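Local coordinates for protein PcyX_EBK42635 (Marine metagenome, PDB 5OWG) that probably reduces biliverdin to phycoerythrobilin in a four-electron reaction, drawing its electrons from ferredoxin, as a member of the ferredoxin-dependent bilin reductases, at residues A[45-50]-A[216-221]; A[56-61]-A[82-87]; A[77-82]-A[230-235]. All blocks are in the same frame, centred on the assembly; numbering follows the deposited sequence.

Overall arrangement
All three contacts reach one antiparallel sheet of six strands, whose order across the sheet is the order along the chain. Contacts 1 and 3 bring the C-terminal part, from the linker leading into helix 220-229 to the tail behind it, onto strands 47-53 and 73-82; contact 2 joins the start of strand 57-67 to the loop leaving its neighbour, strand 73-82. Along the chain contact 2 falls wholly between the segments of contact 1, while contact 3 interleaves with both. Contacts 2 and 3, whose centres are about 9 Å apart, share Pro-82; the centre of contact 1 is about 26 Å from contact 2 and 17 Å from contact 3. Sequence-distant C-terminal residues thus close over the sheet.

Contact 1 (A[45-50]-A[216-221]); sequences LGWVNR and LGLPEE
Leu-218 lays one methyl over the indole of Trp-47. Its CD1 is 4.0 Å from the centroid of the six-membered ring and only 17° off the ring normal, a CH-pi contact in which the aliphatic C-H meets the electron-rich face. With CG anti to its carbonyl carbon (chi1 -56°), Leu-218 sends both methyls toward the indole, and Leu-218 CD2 follows more loosely, 4.2 Å from Trp-47 CD2 and CE3. The opposite indole face carries Asn-49 ND2, 3.0 Å above the plane and offset toward the rim; this amide nitrogen donates to Phe-40 O, while Trp-47 NE1 makes a weak hydrogen bond to Asp-63. The large flat ring is therefore sandwiched between an apolar group and a polar one.

Beside this pair, Leu-45 and Pro-219 meet tip to tip, Leu-45 CD1 standing 3.8 Å from Pro-219 CD, and Leu-45 CB packs on Leu-218 CD2 at 4.3 Å. Pro-219 suits its N-cap place because its missing N-H costs the following helix no bond. Gly-217, whose positive phi (80°) comes easily to glycine, ends the previous helix in a Schellman motif. Phe-226 also meets the indole, so the interface is the sheet-to-helix packing of the family's three-layer alpha/beta/alpha sandwich, with a Schellman-terminated helix leading through a short linker into helix 220-229.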
ATOM      1  N   LEU A  45      -1.630 -11.494  16.565  1.00 66.61           N
ATOM      2  CA  LEU A  45      -2.637 -11.339  15.525  1.00 61.59           C
ATOM      3  C   LEU A  45      -2.055 -11.471  14.124  1.00 45.74           C
ATOM      4  O   LEU A  45      -2.761 -11.204  13.145  1.00 40.32           O
ATOM      5  CB  LEU A  45      -3.330  -9.983  15.669  1.00 46.08           C
ATOM      6  CG  LEU A  45      -4.027  -9.744  17.010  1.00 58.56           C
ATOM      7  CD1 LEU A  45      -4.298  -8.262  17.215  1.00 66.32           C
ATOM      8  CD2 LEU A  45      -5.317 -10.544  17.091  1.00 53.45           C
ATOM      9  N   GLY A  46      -0.796 -11.878  14.009  1.00 52.91           N
ATOM     10  CA  GLY A  46      -0.156 -11.935  12.701  1.00 60.79           C
ATOM     11  C   GLY A  46      -0.248 -10.636  11.939  1.00 48.25           C
ATOM     12  O   GLY A  46      -0.394 -10.640  10.709  1.00 48.37           O
ATOM     13  N   TRP A  47      -0.168  -9.510  12.645  1.00 54.28           N
ATOM     14  CA  TRP A  47      -0.292  -8.188  12.046  1.00 64.17           C
ATOM     15  C   TRP A  47       1.093  -7.561  11.949  1.00 43.55           C
ATOM     16  O   TRP A  47       1.767  -7.376  12.968  1.00 49.61           O
ATOM     17  CB  TRP A  47      -1.223  -7.306  12.878  1.00 63.61           C
ATOM     18  CG  TRP A  47      -2.005  -6.278  12.099  1.00 47.07           C
ATOM     19  CD1 TRP A  47      -1.964  -6.051  10.752  1.00 39.44           C
ATOM     20  CD2 TRP A  47      -2.949  -5.341  12.634  1.00 46.87           C
ATOM     21  NE1 TRP A  47      -2.827  -5.034  10.416  1.00 37.68           N
ATOM     22  CE2 TRP A  47      -3.441  -4.579  11.554  1.00 53.54           C
ATOM     23  CE3 TRP A  47      -3.427  -5.072  13.921  1.00 54.79           C
ATOM     24  CZ2 TRP A  47      -4.385  -3.568  11.722  1.00 53.83           C
ATOM     25  CZ3 TRP A  47      -4.365  -4.068  14.086  1.00 61.02           C
ATOM     26  CH2 TRP A  47      -4.833  -3.328  12.992  1.00 62.00           C
ATOM     27  N   VAL A  48       1.515  -7.244  10.728  1.00 50.68           N
ATOM     28  CA  VAL A  48       2.771  -6.548  10.481  1.00 53.24           C
ATOM     29  C   VAL A  48       2.467  -5.320   9.637  1.00 41.54           C
ATOM     30  O   VAL A  48       1.778  -5.419   8.616  1.00 45.62           O
ATOM     31  CB  VAL A  48       3.803  -7.449   9.776  1.00 55.28           C
ATOM     32  CG1 VAL A  48       5.076  -6.673   9.468  1.00 62.13           C
ATOM     33  CG2 VAL A  48       4.123  -8.661  10.635  1.00 60.82           C
ATOM     34  N   ASN A  49       2.982  -4.169  10.061  1.00 42.42           N
ATOM     35  CA  ASN A  49       2.789  -2.917   9.342  1.00 53.87           C
ATOM     36  C   ASN A  49       4.124  -2.195   9.278  1.00 49.29           C
ATOM     37  O   ASN A  49       4.735  -1.925  10.317  1.00 50.57           O
ATOM     38  CB  ASN A  49       1.727  -2.042  10.018  1.00 47.18           C
ATOM     39  CG  ASN A  49       0.314  -2.454   9.654  1.00 50.76           C
ATOM     40  OD1 ASN A  49      -0.208  -2.051   8.613  1.00 37.72           O
ATOM     41  ND2 ASN A  49      -0.313  -3.255  10.507  1.00 47.29           N
ATOM     42  N   ARG A  50       4.573  -1.885   8.065  1.00 44.54           N
ATOM     43  CA  ARG A  50       5.889  -1.309   7.843  1.00 45.48           C
ATOM     44  C   ARG A  50       5.775  -0.185   6.826  1.00 47.71           C
ATOM     45  O   ARG A  50       5.012  -0.292   5.862  1.00 37.62           O
ATOM     46  CB  ARG A  50       6.868  -2.376   7.348  1.00 47.12           C
ATOM     47  CG  ARG A  50       7.088  -3.499   8.346  1.00 45.36           C
ATOM     48  CD  ARG A  50       7.933  -4.608   7.753  1.00 46.15           C
ATOM     49  NE  ARG A  50       9.313  -4.186   7.540  1.00 68.23           N
ATOM     50  CZ  ARG A  50      10.221  -4.902   6.885  1.00 61.27           C
ATOM     51  NH1 ARG A  50       9.897  -6.078   6.365  1.00 52.36           N
ATOM     52  NH2 ARG A  50      11.454  -4.437   6.742  1.00 64.12           N
ATOM     53  N   LEU A 216     -10.540 -10.963   8.990  1.00 70.43           N
ATOM     54  CA  LEU A 216      -9.225 -11.364   9.480  1.00 76.91           C
ATOM     55  C   LEU A 216      -9.187 -11.558  10.991  1.00 63.01           C
ATOM     56  O   LEU A 216      -8.169 -12.030  11.508  1.00 69.05           O
ATOM     57  CB  LEU A 216      -8.170 -10.328   9.076  1.00 72.90           C
ATOM     58  CG  LEU A 216      -7.510 -10.421   7.690  1.00 62.52           C
ATOM     59  CD1 LEU A 216      -6.844 -11.775   7.469  1.00 68.92           C
ATOM     60  CD2 LEU A 216      -8.488 -10.118   6.564  1.00 68.12           C
ATOM     61  N   GLY A 217     -10.253 -11.209  11.709  1.00 73.10           N
ATOM     62  CA  GLY A 217     -10.278 -11.399  13.145  1.00 58.38           C
ATOM     63  C   GLY A 217      -9.549 -10.337  13.936  1.00 71.56           C
ATOM     64  O   GLY A 217      -9.051 -10.624  15.029  1.00 60.93           O
ATOM     65  N   LEU A 218      -9.472  -9.106  13.417  1.00 73.45           N
ATOM     66  CA  LEU A 218      -8.789  -8.057  14.156  1.00 62.19           C
ATOM     67  C   LEU A 218      -9.756  -7.360  15.110  1.00 64.43           C
ATOM     68  O   LEU A 218     -10.944  -7.218  14.802  1.00 65.64           O
ATOM     69  CB  LEU A 218      -8.188  -7.033  13.198  1.00 65.23           C
ATOM     70  CG  LEU A 218      -7.223  -7.604  12.155  1.00 56.48           C
ATOM     71  CD1 LEU A 218      -6.836  -6.540  11.144  1.00 50.45           C
ATOM     72  CD2 LEU A 218      -5.983  -8.183  12.824  1.00 38.85           C
ATOM     73  N   PRO A 219      -9.278  -6.924  16.276  1.00 67.67           N
ATOM     74  CA  PRO A 219     -10.164  -6.233  17.221  1.00 68.18           C
ATOM     75  C   PRO A 219     -10.885  -5.067  16.560  1.00 70.53           C
ATOM     76  O   PRO A 219     -10.316  -4.339  15.745  1.00 58.01           O
ATOM     77  CB  PRO A 219      -9.208  -5.755  18.318  1.00 66.72           C
ATOM     78  CG  PRO A 219      -8.063  -6.699  18.258  1.00 66.82           C
ATOM     79  CD  PRO A 219      -7.917  -7.087  16.818  1.00 69.77           C
ATOM     80  N   GLU A 220     -12.158  -4.890  16.925  1.00 71.67           N
ATOM     81  CA  GLU A 220     -12.929  -3.777  16.378  1.00 78.00           C
ATOM     82  C   GLU A 220     -12.275  -2.441  16.708  1.00 67.57           C
ATOM     83  O   GLU A 220     -12.216  -1.544  15.860  1.00 53.40           O
ATOM     84  CB  GLU A 220     -14.361  -3.813  16.911  1.00 71.09           C
ATOM     85  CG  GLU A 220     -15.403  -4.152  15.858  1.00 87.98           C
ATOM     86  CD  GLU A 220     -16.821  -3.982  16.367  1.00100.93           C
ATOM     87  OE1 GLU A 220     -16.995  -3.474  17.495  1.00 93.31           O
ATOM     88  OE2 GLU A 220     -17.764  -4.356  15.638  1.00105.41           O
ATOM     89  N   GLU A 221     -11.776  -2.292  17.937  1.00 57.28           N
ATOM     90  CA  GLU A 221     -11.169  -1.027  18.339  1.00 57.27           C
ATOM     91  C   GLU A 221      -9.921  -0.732  17.515  1.00 58.15           C
ATOM     92  O   GLU A 221      -9.732   0.392  17.036  1.00 51.00           O
ATOM     93  CB  GLU A 221     -10.845  -1.040  19.837  1.00 52.75           C
ATOM     94  CG  GLU A 221     -10.034  -2.233  20.340  1.00 73.27           C
ATOM     95  CD  GLU A 221     -10.899  -3.423  20.709  1.00 75.34           C
ATOM     96  OE1 GLU A 221     -12.076  -3.459  20.290  1.00 68.85           O
ATOM     97  OE2 GLU A 221     -10.407  -4.324  21.422  1.00 77.60           O
TER

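Contact 2 (A[56-61]-A[82-87]); sequences YIRRAH and PMLTNG
A classic beta bulge, with Arg-58 and Arg-59 both facing Phe-81, lies where antiparallel strands 57-67 and 73-82 meet, and Arg-58, one of the bulge residues, packs on Met-83 of the departing loop. This loop folds at once into a type I turn from Met-83 to Asn-86, whose ends are joined by Asn-86 N to Met-83 O.

Met-83 starts with CG anti to its backbone N (chi1 -163°) and then bends at both following torsions, as a flexible thioether can, which curls its methyl back against the arginine: CE is 3.3 Å from Arg-58 CA, unusually short and perhaps imprecisely placed. Arg-58 runs straight from CG to NE alongside the loop backbone, passing first the Pro-82 carbonyl (CG to Pro-82 O 3.4 Å) and then the Leu-84 methyl (CD to Leu-84 CD2 4.0 Å). Beyond them Gln-196 accepts from Arg-58 NE and donates to Pro-82 O, tying both segments to helix 189-204. The backbone is joined directly by Met-83 N to Tyr-56 O, 2.9 Å long and bent to 145° at the hydrogen. The same Tyr-56 O also takes a hydrogen from a water 3.0 Å away, which in turn accepts from Asn-86 ND2.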
ATOM      1  N   TYR A  56      11.326  11.179  -3.035  1.00 34.14           N
ATOM      2  CA  TYR A  56      10.280  11.269  -4.043  1.00 49.40           C
ATOM      3  C   TYR A  56       8.962  10.646  -3.606  1.00 44.48           C
ATOM      4  O   TYR A  56       7.920  10.974  -4.184  1.00 38.91           O
ATOM      5  CB  TYR A  56      10.754  10.600  -5.337  1.00 41.20           C
ATOM      6  CG  TYR A  56      12.081  11.129  -5.841  1.00 50.71           C
ATOM      7  CD1 TYR A  56      12.151  12.319  -6.551  1.00 45.26           C
ATOM      8  CD2 TYR A  56      13.260  10.439  -5.601  1.00 52.35           C
ATOM      9  CE1 TYR A  56      13.361  12.809  -7.010  1.00 49.47           C
ATOM     10  CE2 TYR A  56      14.474  10.917  -6.057  1.00 54.86           C
ATOM     11  CZ  TYR A  56      14.519  12.103  -6.760  1.00 57.51           C
ATOM     12  OH  TYR A  56      15.722  12.588  -7.215  1.00 66.89           O
ATOM     13  N   ILE A  57       8.980   9.766  -2.609  1.00 39.63           N
ATOM     14  CA  ILE A  57       7.791   9.056  -2.149  1.00 35.47           C
ATOM     15  C   ILE A  57       7.649   9.327  -0.658  1.00 33.17           C
ATOM     16  O   ILE A  57       8.430   8.809   0.150  1.00 36.97           O
ATOM     17  CB  ILE A  57       7.885   7.551  -2.433  1.00 47.66           C
ATOM     18  CG1 ILE A  57       7.942   7.293  -3.943  1.00 47.91           C
ATOM     19  CG2 ILE A  57       6.710   6.803  -1.813  1.00 41.14           C
ATOM     20  CD1 ILE A  57       8.624   5.992  -4.308  1.00 43.16           C
ATOM     21  N   ARG A  58       6.651  10.133  -0.285  1.00 42.80           N
ATOM     22  CA  ARG A  58       6.493  10.497   1.119  1.00 44.19           C
ATOM     23  C   ARG A  58       6.078   9.308   1.972  1.00 36.88           C
ATOM     24  O   ARG A  58       6.443   9.242   3.152  1.00 31.97           O
ATOM     25  CB  ARG A  58       5.475  11.633   1.271  1.00 44.65           C
ATOM     26  CG  ARG A  58       4.026  11.257   0.990  1.00 47.31           C
ATOM     27  CD  ARG A  58       3.093  12.395   1.378  1.00 48.27           C
ATOM     28  NE  ARG A  58       1.697  12.083   1.083  1.00 51.07           N
ATOM     29  CZ  ARG A  58       0.866  11.460   1.915  1.00 44.29           C
ATOM     30  NH1 ARG A  58       1.275  11.066   3.115  1.00 42.44           N
ATOM     31  NH2 ARG A  58      -0.384  11.227   1.542  1.00 33.08           N
ATOM     32  N   ARG A  59       5.325   8.363   1.412  1.00 39.24           N
ATOM     33  CA  ARG A  59       4.838   7.246   2.210  1.00 38.28           C
ATOM     34  C   ARG A  59       4.666   6.001   1.354  1.00 31.81           C
ATOM     35  O   ARG A  59       4.026   6.041   0.299  1.00 41.10           O
ATOM     36  CB  ARG A  59       3.515   7.604   2.894  1.00 31.38           C
ATOM     37  CG  ARG A  59       3.026   6.540   3.859  1.00 40.74           C
ATOM     38  CD  ARG A  59       1.841   7.023   4.677  1.00 32.95           C
ATOM     39  NE  ARG A  59       1.490   6.085   5.743  1.00 37.89           N
ATOM     40  CZ  ARG A  59       0.591   5.110   5.632  1.00 29.88           C
ATOM     41  NH1 ARG A  59      -0.072   4.925   4.496  1.00 35.97           N
ATOM     42  NH2 ARG A  59       0.351   4.315   6.665  1.00 51.76           N
ATOM     43  N   ALA A  60       5.248   4.900   1.825  1.00 37.69           N
ATOM     44  CA  ALA A  60       5.062   3.573   1.249  1.00 41.92           C
ATOM     45  C   ALA A  60       4.764   2.626   2.399  1.00 27.24           C
ATOM     46  O   ALA A  60       5.586   2.485   3.309  1.00 30.95           O
ATOM     47  CB  ALA A  60       6.306   3.120   0.480  1.00 36.47           C
ATOM     48  N   HIS A  61       3.602   1.975   2.362  1.00 31.08           N
ATOM     49  CA  HIS A  61       3.057   1.283   3.524  1.00 35.85           C
ATOM     50  C   HIS A  61       2.730  -0.155   3.154  1.00 31.57           C
ATOM     51  O   HIS A  61       1.944  -0.394   2.232  1.00 40.00           O
ATOM     52  CB  HIS A  61       1.808   2.008   4.036  1.00 37.48           C
ATOM     53  CG  HIS A  61       1.125   1.322   5.177  1.00 44.81           C
ATOM     54  ND1 HIS A  61      -0.210   1.511   5.462  1.00 42.33           N
ATOM     55  CD2 HIS A  61       1.591   0.460   6.112  1.00 49.38           C
ATOM     56  CE1 HIS A  61      -0.540   0.790   6.519  1.00 49.78           C
ATOM     57  NE2 HIS A  61       0.535   0.144   6.933  1.00 47.24           N
ATOM     58  N   PRO A  82       3.226   9.650  -3.599  1.00 40.02           N
ATOM     59  CA  PRO A  82       4.395  10.466  -3.956  1.00 54.16           C
ATOM     60  C   PRO A  82       4.490  11.714  -3.088  1.00 47.32           C
ATOM     61  O   PRO A  82       3.597  12.037  -2.303  1.00 49.36           O
ATOM     62  CB  PRO A  82       4.149  10.821  -5.424  1.00 57.25           C
ATOM     63  CG  PRO A  82       2.674  10.732  -5.591  1.00 56.12           C
ATOM     64  CD  PRO A  82       2.227   9.626  -4.683  1.00 51.88           C
ATOM     65  N   MET A  83       5.607  12.425  -3.241  1.00 43.54           N
ATOM     66  CA  MET A  83       5.845  13.636  -2.469  1.00 40.99           C
ATOM     67  C   MET A  83       4.950  14.771  -2.975  1.00 57.34           C
ATOM     68  O   MET A  83       4.326  14.688  -4.038  1.00 51.86           O
ATOM     69  CB  MET A  83       7.327  14.022  -2.536  1.00 44.60           C
ATOM     70  CG  MET A  83       7.796  15.016  -1.472  1.00 54.55           C
ATOM     71  SD  MET A  83       7.443  14.487   0.216  1.00 53.87           S
ATOM     72  CE  MET A  83       8.460  13.021   0.327  1.00 48.82           C
ATOM     73  N   LEU A  84       4.904  15.853  -2.194  1.00 43.14           N
ATOM     74  CA  LEU A  84       3.846  16.851  -2.292  1.00 58.62           C
ATOM     75  C   LEU A  84       4.002  17.843  -3.443  1.00 67.50           C
ATOM     76  O   LEU A  84       3.053  18.588  -3.707  1.00 81.47           O
ATOM     77  CB  LEU A  84       3.747  17.615  -0.968  1.00 57.08           C
ATOM     78  CG  LEU A  84       3.426  16.747   0.256  1.00 57.71           C
ATOM     79  CD1 LEU A  84       3.452  17.578   1.528  1.00 64.08           C
ATOM     80  CD2 LEU A  84       2.078  16.047   0.111  1.00 51.01           C
ATOM     81  N   THR A  85       5.146  17.901  -4.127  1.00 52.97           N
ATOM     82  CA  THR A  85       5.222  18.644  -5.383  1.00 68.66           C
ATOM     83  C   THR A  85       5.010  17.747  -6.594  1.00 66.02           C
ATOM     84  O   THR A  85       5.000  18.243  -7.726  1.00 65.45           O
ATOM     85  CB  THR A  85       6.565  19.376  -5.528  1.00 53.80           C
ATOM     86  OG1 THR A  85       7.643  18.431  -5.539  1.00 57.61           O
ATOM     87  CG2 THR A  85       6.771  20.381  -4.404  1.00 56.22           C
ATOM     88  N   ASN A  86       4.845  16.447  -6.383  1.00 61.85           N
ATOM     89  CA  ASN A  86       4.588  15.504  -7.458  1.00 53.81           C
ATOM     90  C   ASN A  86       3.088  15.347  -7.663  1.00 71.68           C
ATOM     91  O   ASN A  86       2.301  15.392  -6.713  1.00 65.85           O
ATOM     92  CB  ASN A  86       5.222  14.150  -7.137  1.00 63.68           C
ATOM     93  CG  ASN A  86       5.169  13.183  -8.303  1.00 61.53           C
ATOM     94  OD1 ASN A  86       4.277  13.254  -9.149  1.00 75.09           O
ATOM     95  ND2 ASN A  86       6.128  12.267  -8.348  1.00 54.01           N
ATOM     96  N   GLY A  87       2.698  15.164  -8.922  1.00 79.80           N
ATOM     97  CA  GLY A  87       1.301  14.997  -9.269  1.00 67.97           C
ATOM     98  C   GLY A  87       1.004  13.608  -9.791  1.00 53.04           C
ATOM     99  O   GLY A  87      -0.017  13.389 -10.450  1.00 56.02           O
TER
HETATM  100  O   HOH W   1       8.140  13.323  -6.024  1.00 51.21           O

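Contact 3 (A[77-82]-A[230-235]); sequences HLCLFP and NLFPFV
Strand 77-82 runs extended while 230-235 passes it as an irregular loop, their nearest CA atoms, those of Cys-79 and Phe-232, being 8.7 Å apart, so side chains alone bridge the gap. The pleat turns His-77, Cys-79 and Phe-81 to the loop and sends Leu-78 and Leu-80 to the other face of the sheet, where Leu-80 meets helix 161-179.

Phe-232 faces these three residues with one edge of its ring, a successive atom for each. Its CZ is 3.4 Å from His-77 CE1, its CE1 3.5 Å from Cys-79 SG, and its CD1 3.6 Å from Phe-81 CE2. The imidazole is turned 81° from the phenyl plane, yet the approach is oblique. Cys-79, with SG anti to its backbone N (chi1 -171°), holds its sulfur almost exactly in the phenyl plane, a sulfur-aromatic contact at the ring edge; a small side chain suits this central place, where the ring comes nearest the strand's backbone. Phe-81 crosses Phe-232 at about a right angle, the two rings meeting rim to rim.

Leu-231 CD1 lies 3.6 Å from His-77 NE2 and, as packing of neighbours within the loop, 3.7 Å above the rim of one Phe-232 face. His-77 ND1 is hydrogen-bonded to Asp-94 on the next strand, a pair that probably corresponds to the catalytic His/Asp pair of relatives such as PcyA. Phe-232 O accepts from Gln-204 of helix 189-204. The result is a buried aromatic layer between central sheet and C-terminal segment, consistent with a place beside the family's bilin pocket.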
ATOM      1  N   HIS A  77      -1.692  -5.434   1.986  1.00 43.38           N
ATOM      2  CA  HIS A  77      -2.037  -4.132   1.439  1.00 50.96           C
ATOM      3  C   HIS A  77      -0.753  -3.346   1.240  1.00 36.85           C
ATOM      4  O   HIS A  77       0.114  -3.329   2.119  1.00 34.45           O
ATOM      5  CB  HIS A  77      -2.998  -3.380   2.370  1.00 42.96           C
ATOM      6  CG  HIS A  77      -3.117  -1.918   2.072  1.00 33.41           C
ATOM      7  ND1 HIS A  77      -4.041  -1.415   1.181  1.00 53.14           N
ATOM      8  CD2 HIS A  77      -2.437  -0.850   2.553  1.00 47.54           C
ATOM      9  CE1 HIS A  77      -3.922  -0.100   1.123  1.00 54.73           C
ATOM     10  NE2 HIS A  77      -2.957   0.268   1.945  1.00 56.44           N
ATOM     11  N   LEU A  78      -0.625  -2.712   0.077  1.00 42.99           N
ATOM     12  CA  LEU A  78       0.580  -1.970  -0.271  1.00 37.20           C
ATOM     13  C   LEU A  78       0.172  -0.715  -1.022  1.00 39.26           C
ATOM     14  O   LEU A  78      -0.502  -0.799  -2.054  1.00 38.24           O
ATOM     15  CB  LEU A  78       1.533  -2.826  -1.113  1.00 45.61           C
ATOM     16  CG  LEU A  78       2.859  -2.174  -1.516  1.00 43.75           C
ATOM     17  CD1 LEU A  78       3.722  -1.860  -0.302  1.00 38.16           C
ATOM     18  CD2 LEU A  78       3.616  -3.068  -2.481  1.00 45.92           C
ATOM     19  N   CYS A  79       0.582   0.442  -0.507  1.00 42.28           N
ATOM     20  CA  CYS A  79       0.215   1.723  -1.088  1.00 32.12           C
ATOM     21  C   CYS A  79       1.417   2.652  -1.052  1.00 39.66           C
ATOM     22  O   CYS A  79       2.201   2.641  -0.099  1.00 39.83           O
ATOM     23  CB  CYS A  79      -0.954   2.372  -0.340  1.00 37.49           C
ATOM     24  SG  CYS A  79      -1.613   3.819  -1.169  1.00 55.02           S
ATOM     25  N   LEU A  80       1.553   3.462  -2.102  1.00 51.27           N
ATOM     26  CA  LEU A  80       2.640   4.429  -2.215  1.00 56.13           C
ATOM     27  C   LEU A  80       2.069   5.788  -2.590  1.00 42.51           C
ATOM     28  O   LEU A  80       1.415   5.923  -3.629  1.00 50.03           O
ATOM     29  CB  LEU A  80       3.671   3.989  -3.260  1.00 50.20           C
ATOM     30  CG  LEU A  80       4.864   3.158  -2.781  1.00 40.89           C
ATOM     31  CD1 LEU A  80       4.450   1.735  -2.439  1.00 33.91           C
ATOM     32  CD2 LEU A  80       5.973   3.157  -3.828  1.00 49.55           C
ATOM     33  N   PHE A  81       2.324   6.795  -1.746  1.00 34.18           N
ATOM     34  CA  PHE A  81       1.978   8.179  -2.048  1.00 28.20           C
ATOM     35  C   PHE A  81       3.225   8.944  -2.469  1.00 43.68           C
ATOM     36  O   PHE A  81       4.232   8.904  -1.747  1.00 44.69           O
ATOM     37  CB  PHE A  81       1.354   8.858  -0.832  1.00 53.05           C
ATOM     38  CG  PHE A  81      -0.074   8.468  -0.572  1.00 51.03           C
ATOM     39  CD1 PHE A  81      -1.108   9.064  -1.276  1.00 52.01           C
ATOM     40  CD2 PHE A  81      -0.384   7.526   0.394  1.00 50.35           C
ATOM     41  CE1 PHE A  81      -2.423   8.716  -1.032  1.00 58.92           C
ATOM     42  CE2 PHE A  81      -1.698   7.175   0.643  1.00 52.37           C
ATOM     43  CZ  PHE A  81      -2.718   7.770  -0.071  1.00 52.31           C
ATOM     44  N   PRO A  82       3.226   9.650  -3.599  1.00 40.02           N
ATOM     45  CA  PRO A  82       4.395  10.466  -3.956  1.00 54.16           C
ATOM     46  C   PRO A  82       4.490  11.714  -3.088  1.00 47.32           C
ATOM     47  O   PRO A  82       3.597  12.037  -2.303  1.00 49.36           O
ATOM     48  CB  PRO A  82       4.149  10.821  -5.424  1.00 57.25           C
ATOM     49  CG  PRO A  82       2.674  10.732  -5.591  1.00 56.12           C
ATOM     50  CD  PRO A  82       2.227   9.626  -4.683  1.00 51.88           C
ATOM     51  N   ASN A 230      -3.627   5.340  10.537  1.00 44.07           N
ATOM     52  CA  ASN A 230      -2.388   4.747  10.047  1.00 40.88           C
ATOM     53  C   ASN A 230      -2.591   3.951   8.764  1.00 36.32           C
ATOM     54  O   ASN A 230      -1.784   3.062   8.464  1.00 47.11           O
ATOM     55  CB  ASN A 230      -1.774   3.843  11.120  1.00 36.55           C
ATOM     56  CG  ASN A 230      -1.180   4.627  12.270  1.00 54.92           C
ATOM     57  OD1 ASN A 230      -1.823   4.817  13.303  1.00 45.11           O
ATOM     58  ND2 ASN A 230       0.054   5.094  12.096  1.00 40.66           N
ATOM     59  N   LEU A 231      -3.643   4.242   8.003  1.00 40.46           N
ATOM     60  CA  LEU A 231      -3.919   3.540   6.756  1.00 51.89           C
ATOM     61  C   LEU A 231      -3.778   4.466   5.556  1.00 42.96           C
ATOM     62  O   LEU A 231      -2.932   4.220   4.691  1.00 56.32           O
ATOM     63  CB  LEU A 231      -5.322   2.922   6.818  1.00 48.52           C
ATOM     64  CG  LEU A 231      -5.853   2.371   5.495  1.00 54.39           C
ATOM     65  CD1 LEU A 231      -4.843   1.439   4.839  1.00 47.03           C
ATOM     66  CD2 LEU A 231      -7.185   1.669   5.693  1.00 66.86           C
ATOM     67  N   PHE A 232      -4.584   5.521   5.477  1.00 47.24           N
ATOM     68  CA  PHE A 232      -4.403   6.591   4.496  1.00 57.93           C
ATOM     69  C   PHE A 232      -4.431   7.915   5.246  1.00 42.69           C
ATOM     70  O   PHE A 232      -5.405   8.674   5.167  1.00 49.08           O
ATOM     71  CB  PHE A 232      -5.475   6.539   3.408  1.00 58.50           C
ATOM     72  CG  PHE A 232      -5.447   5.278   2.602  1.00 57.98           C
ATOM     73  CD1 PHE A 232      -4.413   5.031   1.716  1.00 65.93           C
ATOM     74  CD2 PHE A 232      -6.453   4.339   2.726  1.00 65.68           C
ATOM     75  CE1 PHE A 232      -4.381   3.867   0.977  1.00 64.82           C
ATOM     76  CE2 PHE A 232      -6.421   3.171   1.997  1.00 62.81           C
ATOM     77  CZ  PHE A 232      -5.387   2.938   1.115  1.00 72.36           C
ATOM     78  N   PRO A 233      -3.372   8.219   5.992  1.00 47.99           N
ATOM     79  CA  PRO A 233      -3.375   9.437   6.806  1.00 54.57           C
ATOM     80  C   PRO A 233      -3.446  10.684   5.945  1.00 69.98           C
ATOM     81  O   PRO A 233      -2.953  10.721   4.815  1.00 59.68           O
ATOM     82  CB  PRO A 233      -2.043   9.367   7.565  1.00 54.94           C
ATOM     83  CG  PRO A 233      -1.580   7.949   7.430  1.00 59.13           C
ATOM     84  CD  PRO A 233      -2.103   7.485   6.114  1.00 52.67           C
ATOM     85  N   PHE A 234      -4.078  11.713   6.497  1.00 69.72           N
ATOM     86  CA  PHE A 234      -4.099  13.015   5.856  1.00 72.80           C
ATOM     87  C   PHE A 234      -2.836  13.787   6.215  1.00 69.41           C
ATOM     88  O   PHE A 234      -2.219  13.561   7.259  1.00 60.34           O
ATOM     89  CB  PHE A 234      -5.338  13.802   6.281  1.00 81.92           C
ATOM     90  CG  PHE A 234      -6.631  13.116   5.950  1.00 80.64           C
ATOM     91  CD1 PHE A 234      -7.227  13.292   4.712  1.00 84.29           C
ATOM     92  CD2 PHE A 234      -7.254  12.297   6.876  1.00 68.70           C
ATOM     93  CE1 PHE A 234      -8.416  12.662   4.404  1.00 80.19           C
ATOM     94  CE2 PHE A 234      -8.444  11.664   6.573  1.00 78.83           C
ATOM     95  CZ  PHE A 234      -9.026  11.847   5.335  1.00 87.37           C
ATOM     96  N   VAL A 235      -2.449  14.701   5.329  1.00 70.88           N
ATOM     97  CA  VAL A 235      -1.226  15.479   5.485  1.00 77.23           C
ATOM     98  C   VAL A 235      -1.609  16.903   5.861  1.00 72.76           C
ATOM     99  O   VAL A 235      -2.618  17.434   5.383  1.00 73.49           O
ATOM    100  CB  VAL A 235      -0.358  15.451   4.207  1.00 67.78           C
ATOM    101  CG1 VAL A 235      -0.793  14.320   3.271  1.00 51.12           C
ATOM    102  CG2 VAL A 235      -0.384  16.795   3.477  1.00 65.04           C
TER